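Local structure of 3-polyprenyl-4-hydroxybenzoate decarboxylase and related decarboxylases (Pelotomaculum thermopropionicum, 6H6X) at residues His368-Asn371 with Glu376-Glu379; Thr311-Gln314 with Thr318-Asn321; Glu223-Glu228 with Val234-Glu239; Ser143-Val148 with Trp171-Lys176. The protein interconverts 2-furoic acid and 2,5-furandicarboxylic acid as the UbiD-family enzyme HmfF, a (de)carboxylase that works with prenylated FMN as its cofactor. The protein carries 8 engineered substitutions. One frame throughout, in Å; residues are numbered along the deposited sequence.

Interaction 1: His368-Asn371 with Glu376-Glu379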
loop_
_atom_site.group_PDB
_atom_site.type_symbol
_atom_site.label_atom_id
_atom_site.label_comp_id
_atom_site.label_asym_id
_atom_site.label_seq_id
_atom_site.Cartn_x
_atom_site.Cartn_y
_atom_site.Cartn_z
ATOM N N HIS B 368 15.965 -6.914 -9.305
ATOM C CA HIS B 368 16.736 -6.104 -8.327
ATOM C C HIS B 368 16.380 -4.643 -8.254
ATOM O O HIS B 368 16.497 -4.045 -7.199
ATOM C CB HIS B 368 18.279 -6.271 -8.528
ATOM C CG HIS B 368 18.807 -5.776 -9.859
ATOM N ND1 HIS B 368 19.715 -4.739 -9.972
ATOM C CD2 HIS B 368 18.569 -6.192 -11.129
ATOM C CE1 HIS B 368 19.995 -4.529 -11.249
ATOM N NE2 HIS B 368 19.324 -5.406 -11.972
ATOM N N GLU B 369 15.935 -4.041 -9.340
ATOM C CA GLU B 369 15.596 -2.609 -9.304
ATOM C C GLU B 369 14.210 -2.260 -8.686
ATOM O O GLU B 369 13.914 -1.072 -8.522
ATOM C CB GLU B 369 15.799 -1.969 -10.686
ATOM C CG GLU B 369 14.634 -2.032 -11.681
ATOM C CD GLU B 369 14.456 -3.400 -12.349
ATOM O OE1 GLU B 369 15.439 -4.204 -12.363
ATOM O OE2 GLU B 369 13.336 -3.637 -12.892
ATOM N N ILE B 370 13.372 -3.273 -8.368
ATOM C CA ILE B 370 12.052 -3.028 -7.750
ATOM C C ILE B 370 12.326 -2.867 -6.268
ATOM O O ILE B 370 13.088 -3.618 -5.657
ATOM C CB ILE B 370 11.060 -4.179 -8.020
ATOM C CG1 ILE B 370 10.759 -4.314 -9.521
ATOM C CG2 ILE B 370 9.779 -3.992 -7.212
ATOM C CD1 ILE B 370 10.097 -3.093 -10.165
ATOM N N ASN B 371 11.766 -1.839 -5.679
ATOM C CA ASN B 371 11.849 -1.715 -4.220
ATOM C C ASN B 371 10.745 -2.628 -3.608
ATOM O O ASN B 371 9.524 -2.320 -3.648
ATOM C CB ASN B 371 11.678 -0.245 -3.827
ATOM C CG ASN B 371 11.617 -0.027 -2.342
ATOM O OD1 ASN B 371 11.898 -0.926 -1.528
ATOM N ND2 ASN B 371 11.189 1.166 -1.969
ATOM N N GLU B 376 3.215 -0.933 -3.629
ATOM C CA GLU B 376 2.681 -0.443 -4.891
ATOM C C GLU B 376 3.606 -0.801 -6.114
ATOM O O GLU B 376 3.144 -1.043 -7.243
ATOM C CB GLU B 376 2.455 1.065 -4.819
ATOM C CG GLU B 376 1.636 1.593 -6.005
ATOM C CD GLU B 376 1.237 3.084 -5.848
ATOM O OE1 GLU B 376 1.253 3.656 -4.714
ATOM O OE2 GLU B 376 0.884 3.695 -6.876
ATOM N N GLU B 377 4.899 -0.837 -5.843
ATOM C CA GLU B 377 5.899 -1.116 -6.861
ATOM C C GLU B 377 5.963 -2.624 -7.114
ATOM O O GLU B 377 6.000 -3.057 -8.269
ATOM C CB GLU B 377 7.265 -0.522 -6.444
ATOM C CG GLU B 377 7.985 0.185 -7.578
ATOM C CD GLU B 377 9.299 0.802 -7.132
ATOM O OE1 GLU B 377 9.260 1.933 -6.614
ATOM O OE2 GLU B 377 10.351 0.141 -7.273
ATOM N N VAL B 378 5.929 -3.429 -6.067
ATOM C CA VAL B 378 5.773 -4.857 -6.286
ATOM C C VAL B 378 4.477 -5.198 -7.048
ATOM O O VAL B 378 4.543 -5.889 -8.046
ATOM C CB VAL B 378 6.222 -5.827 -5.150
ATOM C CG1 VAL B 378 6.839 -5.166 -3.959
ATOM C CG2 VAL B 378 5.287 -6.995 -4.863
ATOM N N GLU B 379 3.360 -4.564 -6.717
ATOM C CA GLU B 379 2.110 -4.817 -7.447
ATOM C C GLU B 379 2.243 -4.426 -8.915
ATOM O O GLU B 379 1.741 -5.100 -9.833
ATOM C CB GLU B 379 0.923 -4.081 -6.770
ATOM C CG GLU B 379 -0.371 -4.206 -7.539
ATOM C CD GLU B 379 -1.632 -3.677 -6.803
ATOM O OE1 GLU B 379 -2.749 -4.053 -7.233
ATOM O OE2 GLU B 379 -1.530 -2.891 -5.838
#

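Interaction 2: Thr311-Gln314 with Thr318-Asn321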
loop_
_atom_site.group_PDB
_atom_site.type_symbol
_atom_site.label_atom_id
_atom_site.label_comp_id
_atom_site.label_asym_id
_atom_site.label_seq_id
_atom_site.Cartn_x
_atom_site.Cartn_y
_atom_site.Cartn_z
ATOM N N THR B 311 18.634 -18.995 3.377
ATOM C CA THR B 311 18.150 -20.151 2.634
ATOM C C THR B 311 18.058 -19.906 1.129
ATOM O O THR B 311 18.415 -20.765 0.339
ATOM C CB THR B 311 16.747 -20.573 3.068
ATOM O OG1 THR B 311 16.652 -20.556 4.489
ATOM C CG2 THR B 311 16.438 -22.008 2.529
ATOM N N VAL B 312 17.567 -18.729 0.760
ATOM C CA VAL B 312 17.443 -18.384 -0.614
ATOM C C VAL B 312 18.826 -18.179 -1.235
ATOM O O VAL B 312 19.029 -18.611 -2.349
ATOM C CB VAL B 312 16.543 -17.154 -0.800
ATOM C CG1 VAL B 312 16.530 -16.686 -2.238
ATOM C CG2 VAL B 312 15.107 -17.485 -0.388
ATOM N N ARG B 313 19.749 -17.519 -0.526
ATOM C CA ARG B 313 21.116 -17.276 -1.039
ATOM C C ARG B 313 21.890 -18.593 -1.354
ATOM O O ARG B 313 22.581 -18.649 -2.358
ATOM C CB ARG B 313 21.929 -16.396 -0.098
ATOM C CG ARG B 313 23.084 -15.655 -0.790
ATOM C CD ARG B 313 24.111 -15.067 0.180
ATOM N NE ARG B 313 23.594 -13.975 1.032
ATOM C CZ ARG B 313 23.317 -12.738 0.615
ATOM N NH1 ARG B 313 23.484 -12.388 -0.672
ATOM N NH2 ARG B 313 22.865 -11.833 1.494
ATOM N N GLN B 314 21.694 -19.639 -0.544
ATOM C CA GLN B 314 22.245 -20.980 -0.779
ATOM C C GLN B 314 21.954 -21.482 -2.172
ATOM O O GLN B 314 22.854 -22.013 -2.827
ATOM C CB GLN B 314 21.705 -22.038 0.214
ATOM C CG GLN B 314 22.743 -22.647 1.149
ATOM C CD GLN B 314 23.068 -21.750 2.345
ATOM O OE1 GLN B 314 22.716 -22.071 3.490
ATOM N NE2 GLN B 314 23.726 -20.610 2.083
ATOM N N THR B 318 22.430 -15.007 -6.762
ATOM C CA THR B 318 22.021 -13.710 -7.316
ATOM C C THR B 318 20.924 -12.930 -6.492
ATOM O O THR B 318 20.563 -11.809 -6.827
ATOM C CB THR B 318 21.512 -13.943 -8.748
ATOM O OG1 THR B 318 20.519 -14.989 -8.751
ATOM C CG2 THR B 318 22.657 -14.380 -9.658
ATOM N N VAL B 319 20.387 -13.518 -5.432
ATOM C CA VAL B 319 19.440 -12.811 -4.531
ATOM C C VAL B 319 20.020 -11.521 -3.970
ATOM O O VAL B 319 21.086 -11.530 -3.445
ATOM C CB VAL B 319 18.987 -13.744 -3.380
ATOM C CG1 VAL B 319 20.121 -13.963 -2.374
ATOM C CG2 VAL B 319 17.751 -13.196 -2.692
ATOM N N LYS B 320 19.325 -10.402 -4.115
ATOM C CA LYS B 320 19.728 -9.138 -3.503
ATOM C C LYS B 320 19.031 -8.933 -2.124
ATOM O O LYS B 320 19.671 -8.469 -1.172
ATOM C CB LYS B 320 19.388 -7.982 -4.424
ATOM N N ASN B 321 17.720 -9.205 -2.022
ATOM C CA ASN B 321 16.992 -8.950 -0.769
ATOM C C ASN B 321 15.726 -9.791 -0.631
ATOM O O ASN B 321 15.256 -10.404 -1.606
ATOM C CB ASN B 321 16.643 -7.469 -0.668
ATOM C CG ASN B 321 16.775 -6.914 0.783
ATOM O OD1 ASN B 321 16.835 -7.649 1.827
ATOM N ND2 ASN B 321 16.853 -5.605 0.840
#

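Interaction 3: Glu223-Glu228 with Val234-Glu239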
loop_
_atom_site.group_PDB
_atom_site.type_symbol
_atom_site.label_atom_id
_atom_site.label_comp_id
_atom_site.label_asym_id
_atom_site.label_seq_id
_atom_site.Cartn_x
_atom_site.Cartn_y
_atom_site.Cartn_z
ATOM N N GLU B 223 24.814 -8.436 30.504
ATOM C CA GLU B 223 25.101 -8.691 31.911
ATOM C C GLU B 223 23.898 -9.367 32.554
ATOM O O GLU B 223 22.781 -8.896 32.385
ATOM C CB GLU B 223 25.514 -7.390 32.610
ATOM C CG GLU B 223 26.835 -6.867 32.031
ATOM C CD GLU B 223 27.402 -5.601 32.664
ATOM O OE1 GLU B 223 26.815 -5.053 33.634
ATOM O OE2 GLU B 223 28.468 -5.136 32.170
ATOM N N LEU B 224 24.145 -10.518 33.209
ATOM C CA LEU B 224 23.160 -11.330 33.815
ATOM C C LEU B 224 23.382 -11.389 35.296
ATOM O O LEU B 224 24.488 -11.154 35.781
ATOM C CB LEU B 224 23.189 -12.731 33.276
ATOM C CG LEU B 224 22.988 -12.870 31.793
ATOM C CD1 LEU B 224 22.991 -14.375 31.434
ATOM C CD2 LEU B 224 21.706 -12.203 31.336
ATOM N N VAL B 225 22.311 -11.727 36.005
ATOM C CA VAL B 225 22.335 -11.931 37.434
ATOM C C VAL B 225 21.480 -13.154 37.785
ATOM O O VAL B 225 20.569 -13.517 37.031
ATOM C CB VAL B 225 21.897 -10.633 38.149
ATOM C CG1 VAL B 225 20.468 -10.249 37.739
ATOM C CG2 VAL B 225 21.976 -10.820 39.653
ATOM N N LYS B 226 21.789 -13.813 38.896
ATOM C CA LYS B 226 21.034 -14.985 39.342
ATOM C C LYS B 226 19.725 -14.542 39.935
ATOM O O LYS B 226 19.671 -13.500 40.589
ATOM C CB LYS B 226 21.757 -15.755 40.457
ATOM C CG LYS B 226 23.050 -16.427 40.099
ATOM C CD LYS B 226 22.954 -17.493 39.020
ATOM C CE LYS B 226 22.328 -18.746 39.520
ATOM N NZ LYS B 226 22.559 -19.807 38.478
ATOM N N CYS B 227 18.704 -15.366 39.744
ATOM C CA CYS B 227 17.387 -15.177 40.366
ATOM C C CYS B 227 17.407 -15.537 41.835
ATOM O O CYS B 227 18.248 -16.298 42.284
ATOM C CB CYS B 227 16.355 -16.051 39.645
ATOM S SG CYS B 227 15.922 -15.355 38.019
ATOM N N GLU B 228 16.458 -14.994 42.573
ATOM C CA GLU B 228 16.319 -15.259 44.019
ATOM C C GLU B 228 15.863 -16.674 44.341
ATOM O O GLU B 228 16.441 -17.308 45.210
ATOM C CB GLU B 228 15.305 -14.294 44.656
ATOM C CG GLU B 228 15.656 -12.813 44.550
ATOM C CD GLU B 228 16.936 -12.454 45.271
ATOM O OE1 GLU B 228 17.021 -12.725 46.493
ATOM O OE2 GLU B 228 17.854 -11.901 44.613
ATOM N N VAL B 234 18.944 -13.879 34.629
ATOM C CA VAL B 234 18.094 -12.847 33.998
ATOM C C VAL B 234 18.925 -11.610 33.720
ATOM O O VAL B 234 19.914 -11.425 34.377
ATOM C CB VAL B 234 16.879 -12.447 34.846
ATOM C CG1 VAL B 234 15.931 -13.629 35.030
ATOM C CG2 VAL B 234 17.280 -11.866 36.189
ATOM N N PRO B 235 18.548 -10.787 32.719
ATOM C CA PRO B 235 19.326 -9.557 32.450
ATOM C C PRO B 235 19.318 -8.597 33.640
ATOM O O PRO B 235 18.276 -8.302 34.193
ATOM C CB PRO B 235 18.631 -8.956 31.244
ATOM C CG PRO B 235 17.972 -10.104 30.584
ATOM C CD PRO B 235 17.498 -10.991 31.704
ATOM N N ALA B 236 20.509 -8.213 34.076
ATOM C CA ALA B 236 20.713 -7.369 35.280
ATOM C C ALA B 236 19.997 -6.046 35.163
ATOM O O ALA B 236 19.467 -5.519 36.155
ATOM C CB ALA B 236 22.219 -7.106 35.500
ATOM N N GLY B 237 20.018 -5.491 33.954
ATOM C CA GLY B 237 19.385 -4.221 33.669
ATOM C C GLY B 237 17.887 -4.247 33.328
ATOM O O GLY B 237 17.369 -3.228 32.983
ATOM N N ALA B 238 17.200 -5.383 33.423
ATOM C CA ALA B 238 15.772 -5.446 33.091
ATOM C C ALA B 238 14.967 -4.531 34.029
ATOM O O ALA B 238 15.461 -4.148 35.042
ATOM C CB ALA B 238 15.247 -6.878 33.180
ATOM N N GLU B 239 13.729 -4.206 33.669
ATOM C CA GLU B 239 12.868 -3.373 34.512
ATOM C C GLU B 239 12.208 -4.217 35.537
ATOM O O GLU B 239 12.121 -3.837 36.678
ATOM C CB GLU B 239 11.806 -2.629 33.653
ATOM C CG GLU B 239 12.380 -1.590 32.704
ATOM C CD GLU B 239 12.900 -0.317 33.436
ATOM O OE1 GLU B 239 12.296 0.080 34.443
ATOM O OE2 GLU B 239 13.889 0.324 33.003
#

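Interaction 4: Ser143-Val148 with Trp171-Lys176. With MN (manganese (II) ion), chain H; K (potassium ion), chain G; 4LU (1-deoxy-5-O-phosphono-1-(3,3,4,5-tetramethyl-9,11-dioxo-2,3,8,9,10,11-hexahydro-7H-quinolino[1,8-fg]pteridin-12-ium-7-y l)-D-ribitol), chain I.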
loop_
_atom_site.group_PDB
_atom_site.type_symbol
_atom_site.label_atom_id
_atom_site.label_comp_id
_atom_site.label_asym_id
_atom_site.label_seq_id
_atom_site.Cartn_x
_atom_site.Cartn_y
_atom_site.Cartn_z
ATOM N N SER B 143 19.765 -31.796 29.898
ATOM C CA SER B 143 21.004 -31.331 29.240
ATOM C C SER B 143 21.556 -29.996 29.780
ATOM O O SER B 143 22.689 -29.617 29.465
ATOM C CB SER B 143 20.797 -31.235 27.721
ATOM O OG SER B 143 20.314 -29.967 27.315
ATOM N N GLY B 144 20.743 -29.258 30.541
ATOM C CA GLY B 144 21.160 -27.974 31.122
ATOM C C GLY B 144 21.274 -26.759 30.196
ATOM O O GLY B 144 21.603 -25.687 30.658
ATOM N N VAL B 145 21.033 -26.906 28.901
ATOM C CA VAL B 145 21.111 -25.762 27.996
ATOM C C VAL B 145 19.986 -24.718 28.227
ATOM O O VAL B 145 18.862 -25.060 28.629
ATOM C CB VAL B 145 21.124 -26.190 26.506
ATOM C CG1 VAL B 145 22.351 -27.058 26.212
ATOM C CG2 VAL B 145 19.802 -26.868 26.097
ATOM N N ARG B 146 20.326 -23.458 27.968
ATOM C CA ARG B 146 19.426 -22.338 28.165
ATOM C C ARG B 146 18.697 -21.958 26.869
ATOM O O ARG B 146 19.315 -21.908 25.801
ATOM C CB ARG B 146 20.215 -21.141 28.659
ATOM C CG ARG B 146 19.339 -20.015 29.170
ATOM C CD ARG B 146 20.153 -19.157 30.133
ATOM N NE ARG B 146 21.351 -18.635 29.479
ATOM C CZ ARG B 146 22.407 -18.111 30.107
ATOM N NH1 ARG B 146 22.450 -17.993 31.414
ATOM N NH2 ARG B 146 23.408 -17.652 29.396
ATOM N N ASN B 147 17.401 -21.661 26.990
ATOM C CA ASN B 147 16.584 -21.146 25.899
ATOM C C ASN B 147 15.796 -19.897 26.334
ATOM O O ASN B 147 15.383 -19.787 27.475
ATOM C CB ASN B 147 15.606 -22.232 25.451
ATOM C CG ASN B 147 14.973 -21.948 24.085
ATOM O OD1 ASN B 147 15.602 -22.183 23.043
ATOM N ND2 ASN B 147 13.693 -21.470 24.085
ATOM N N VAL B 148 15.552 -18.999 25.384
ATOM C CA VAL B 148 14.724 -17.836 25.585
ATOM C C VAL B 148 13.638 -17.822 24.482
ATOM O O VAL B 148 13.931 -18.047 23.328
ATOM C CB VAL B 148 15.565 -16.570 25.484
ATOM C CG1 VAL B 148 14.754 -15.330 25.820
ATOM C CG2 VAL B 148 16.835 -16.715 26.336
ATOM N N TRP B 171 8.568 -26.155 25.121
ATOM C CA TRP B 171 7.739 -27.366 25.190
ATOM C C TRP B 171 8.573 -28.643 25.401
ATOM O O TRP B 171 8.240 -29.485 26.237
ATOM C CB TRP B 171 6.921 -27.485 23.910
ATOM C CG TRP B 171 5.990 -28.641 23.894
ATOM C CD1 TRP B 171 6.112 -29.781 23.147
ATOM C CD2 TRP B 171 4.788 -28.780 24.660
ATOM N NE1 TRP B 171 5.065 -30.618 23.409
ATOM C CE2 TRP B 171 4.226 -30.036 24.322
ATOM C CE3 TRP B 171 4.122 -27.964 25.594
ATOM C CZ2 TRP B 171 3.008 -30.508 24.879
ATOM C CZ3 TRP B 171 2.907 -28.439 26.166
ATOM C CH2 TRP B 171 2.369 -29.702 25.795
ATOM N N HIS B 172 9.659 -28.760 24.643
ATOM C CA HIS B 172 10.591 -29.852 24.812
ATOM C C HIS B 172 11.100 -29.895 26.250
ATOM O O HIS B 172 11.057 -30.954 26.877
ATOM C CB HIS B 172 11.744 -29.745 23.825
ATOM C CG HIS B 172 12.535 -31.010 23.697
ATOM N ND1 HIS B 172 13.839 -31.131 24.150
ATOM C CD2 HIS B 172 12.192 -32.225 23.200
ATOM C CE1 HIS B 172 14.268 -32.358 23.910
ATOM N NE2 HIS B 172 13.282 -33.047 23.360
ATOM N N PHE B 173 11.526 -28.750 26.792
ATOM C CA PHE B 173 11.997 -28.696 28.181
ATOM C C PHE B 173 10.912 -29.074 29.162
ATOM O O PHE B 173 11.189 -29.770 30.128
ATOM C CB PHE B 173 12.444 -27.297 28.592
ATOM C CG PHE B 173 13.694 -26.802 27.934
ATOM C CD1 PHE B 173 14.329 -27.491 26.901
ATOM C CD2 PHE B 173 14.205 -25.586 28.335
ATOM C CE1 PHE B 173 15.459 -26.981 26.292
ATOM C CE2 PHE B 173 15.349 -25.070 27.749
ATOM C CZ PHE B 173 15.976 -25.762 26.719
ATOM N N PHE B 174 9.716 -28.537 28.963
ATOM C CA PHE B 174 8.626 -28.728 29.903
ATOM C C PHE B 174 8.204 -30.202 29.871
ATOM O O PHE B 174 7.948 -30.787 30.916
ATOM C CB PHE B 174 7.461 -27.828 29.524
ATOM C CG PHE B 174 6.259 -27.980 30.396
ATOM C CD1 PHE B 174 6.365 -27.864 31.773
ATOM C CD2 PHE B 174 5.020 -28.251 29.844
ATOM C CE1 PHE B 174 5.248 -28.009 32.590
ATOM C CE2 PHE B 174 3.894 -28.393 30.662
ATOM C CZ PHE B 174 4.011 -28.253 32.037
ATOM N N GLY B 175 8.155 -30.788 28.671
ATOM C CA GLY B 175 7.908 -32.222 28.472
ATOM C C GLY B 175 8.765 -33.070 29.385
ATOM O O GLY B 175 8.244 -33.932 30.090
ATOM N N LYS B 176 10.067 -32.772 29.405
ATOM C CA LYS B 176 11.035 -33.506 30.218
ATOM C C LYS B 176 10.824 -33.302 31.706
ATOM O O LYS B 176 10.978 -34.250 32.470
ATOM C CB LYS B 176 12.491 -33.175 29.823
ATOM C CG LYS B 176 12.907 -33.798 28.496
ATOM C CD LYS B 176 13.955 -32.988 27.722
ATOM C CE LYS B 176 15.370 -33.578 27.748
ATOM N NZ LYS B 176 16.199 -33.074 26.605
HETATM MN MN MN H . 15.636 -21.744 21.185
HETATM K K K G . 13.736 -18.506 20.524
HETATM C C9 4LU I . 6.497 -13.963 19.952
HETATM C C8 4LU I . 6.335 -12.557 20.134
HETATM C C7 4LU I . 5.199 -12.001 20.733
HETATM C C10 4LU I . 4.797 -17.200 20.828
HETATM C C6 4LU I . 4.010 -12.916 20.970
HETATM N N3 4LU I . 3.457 -18.914 22.576
HETATM C C2 4LU I . 4.507 -19.378 21.826
HETATM C C13 4LU I . 2.118 -11.099 21.706
HETATM C C5 4LU I . 2.672 -12.508 21.652
HETATM C C1 4LU I . 1.918 -14.835 21.379
HETATM O O2 4LU I . 4.871 -20.589 21.939
HETATM N N1 4LU I . 5.169 -18.532 20.979
HETATM C C4 4LU I . 3.015 -17.623 22.504
HETATM O O4 4LU I . 2.059 -17.233 23.222
HETATM C C4A 4LU I . 3.712 -16.674 21.566
HETATM N N5 4LU I . 3.345 -15.292 21.451
HETATM C C3 4LU I . 1.692 -13.607 21.880
HETATM C C12 4LU I . 3.136 -12.531 23.137
HETATM C C5A 4LU I . 4.280 -14.356 20.929
HETATM C C7M 4LU I . 5.067 -10.488 20.896
HETATM C C8M 4LU I . 7.507 -11.721 19.694
HETATM C C9A 4LU I . 5.503 -14.908 20.282
HETATM N N10 4LU I . 5.517 -16.323 19.976
HETATM C "C1'" 4LU I . 6.592 -16.919 19.185
HETATM C "C2'" 4LU I . 7.855 -17.393 19.939
HETATM O "O2'" 4LU I . 8.320 -16.463 20.923
HETATM C "C3'" 4LU I . 8.965 -17.565 18.914
HETATM O "O3'" 4LU I . 8.484 -18.348 17.819
HETATM C "C4'" 4LU I . 10.234 -18.159 19.533
HETATM O "O4'" 4LU I . 11.443 -17.931 18.747
HETATM C "C5'" 4LU I . 10.187 -19.651 19.813
HETATM O "O5'" 4LU I . 11.503 -19.857 20.368
HETATM P P 4LU I . 12.210 -21.317 20.470
HETATM O O2P 4LU I . 13.484 -21.139 21.317
HETATM O O3P 4LU I . 11.196 -22.220 21.232
HETATM O O1P 4LU I . 12.516 -21.691 19.019
HETATM O O HOH W 1 15.299 -21.175 18.885
#

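Interaction 1: His368-Asn371 with Glu376-Glu379
A surface contact between a loop and the first turn of a helix joins Ile370 and Asn371 to Glu377 and Val378, just where the chain leaves strand 362-367 and enters helix 375-385. One polar link carries it. The backbone N of Asn371 donates to Glu377 OE2 at 2.9 Å, with an almost straight N-H...O angle of 179°. The donor meets OE2 from above the carboxylate plane, 45° out of it. Glu377 spans the gap because its chain is extended beyond CG (chi2 178°), a reach that suits a long acid. Its place in the opening turn also puts a negative charge near the helix N terminus, where the helix dipole would probably favour it. This is a strand-to-helix connection of the C-terminal alpha/beta domain, the Glu377 carboxylate holding the loop against the helix it leads into. Ile370 brings its CG2 methyl against the helix backbone, 4.0 Å from Glu377 O, while its side chain finds apolar packing on Trp380 and Ala381 further along the helix. Glu369 is turned to a different partner, forming a salt bridge with Arg385, and Asn371 OD1 accepts from Phe373 N. Glu376 makes a salt bridge to Arg294 of the second subunit.

Interaction 2: Thr311-Gln314 with Thr318-Asn321
Val319 fits against Val312 and Arg313 at a tight helix-to-strand connection, where the long helix 294-315 ends and the chain turns into strand 319-324, an edge strand, within this chain, of the mixed sheet of the C-terminal alpha/beta domain. Val319 is the first strand residue, and its side chain points back at the helix, so that one branched residue fills the corner with both methyl groups. Its chi1 of 72° places CG1 between the backbone N and the carbonyl carbon and leaves CG2 anti to the N; the two methyls therefore face different neighbours. CG2 meets Val312 CG1 at 3.7 Å, the two valines crossing at about a right angle. A compact apolar residue suits Val312, which is buried and also touches Ala352 of helix 345-356, as Val319 touches Ile336 of strand 333-338. CG1 of Val319 rests instead on Arg313, 3.7 Å from its CA and 3.8 Å from its CG. Arginine serves here by its two halves: the aliphatic stem packs on the valine, while the charged end forms a salt bridge to Glu80. Just beyond Val319, Lys320 and Asn321 both face Ser337 in a classic beta bulge. The Arg313 chain bends at chi3 (-66°), bringing one face of its guanidinium over Val319 CG1, which lies 4.1 Å from Arg313 NH1.

Interaction 3: Glu223-Glu228 with Val234-Glu239
A short beta hairpin, strand 223-226 with strand 233-235, brings Glu223, Leu224 and Val225 against Val234, Pro235 and Ala236 in the Rift-related part of the chain. Val225 and Val234 form an antiparallel hydrogen-bonded pair: Val225 N donates to Val234 O, and Val234 N returns the bond to Val225 O, each at 2.9 Å. A third bond, Ala236 N to Glu223 O, is equally short and continues the ladder past the proline. Between these bonds Leu224 faces Pro235 in a non-hydrogen-bonded pair, their CA atoms only 4.4 Å apart. Proline suits this position, since such a pair asks for no N-H toward the partner. The end of Leu224 folds in, CD2 lying 3.7 Å from Pro235 N. The two valines share one face of the hairpin, Val225 CG1 meeting Val234 CG2 at 3.9 Å; beta-branched residues favour such extended backbone. At the end of the strand, a type I turn from Pro235 to Ala238 redirects the chain, and the small Ala236 fits against the Glu223 backbone, CB 3.6 Å from Glu223 O. Cys227, small and apolar enough for this buried place, extends the packing, SG 3.5 Å from Val234 CG1. Strand 93-94 runs parallel to 223-226 on its other edge, while Val234 and Cys227 pack on Ala187 of strand 184-190 and reach strand 240-246 at Val241 and Glu243.

Interaction 4: Ser143-Val148 with Trp171-Lys176
Asn147 plays two parts at once: its CB touches the Phe173 ring obliquely, 3.7 Å from CE2, while its amide binds both a metal ion and the cofactor. OD1 coordinates the manganese ion at 1.9 Å. ND2 donates to phosphate oxygen O2P of the prenylated FMN at 2.8 Å, and the manganese also binds O2P. An asparagine suits this spot because one flat group supplies a metal ligand and an N-H donor, and each bond helps fix its rotation. CG stands anti to the backbone N (chi1 -164°), which carries the amide to the metal while CB stays against the Phe173 ring, which reaches out from helix 169-179. A water in the manganese shell donates to O1P; His169 and Glu210 supply the remaining ligands. Val148 gives its carbonyl O to the potassium ion at 2.9 Å. Potassium also takes O4', O5' and O2P of the cofactor, the last at 2.8 Å, so O2P bridges the two metals; Glu210, Ser200 and Ala202 add protein ligands. Phenylalanine, long, flat and apolar, suits the wide gap, its CA 9.1 Å from Asn147 CA. Its ring also lies obliquely against the residue before the strand, CZ 3.5 Å from Val145 O. Around this site strand 146-157 pairs with strand 130-139, Val148 packs on Leu211 of helix 210-217, and helix 169-179 provides both Phe173 and His169.

In the fold
Along the chain the four contacts come in series, none nesting in or crossing another. Interaction 4 comes first, closing a loop of about two dozen residues and tying strand 146-157 to helix 169-179. Interaction 3 follows as a short hairpin in the same Rift-related domain, and the two touch: Leu224 CD1 packs on Arg146 NH1 at 3.7 Å. The chain then passes to the C-terminal domain, where interaction 2 closes the turn from helix 294-315 into strand 319-324, and interaction 1 the passage from strand 362-367 into helix 375-385. Their centres lie about 17 Å apart and the two contacts do not touch. Interactions 1 and 4 sit on opposite sides of the chain's centre, their own centres about 43 Å apart.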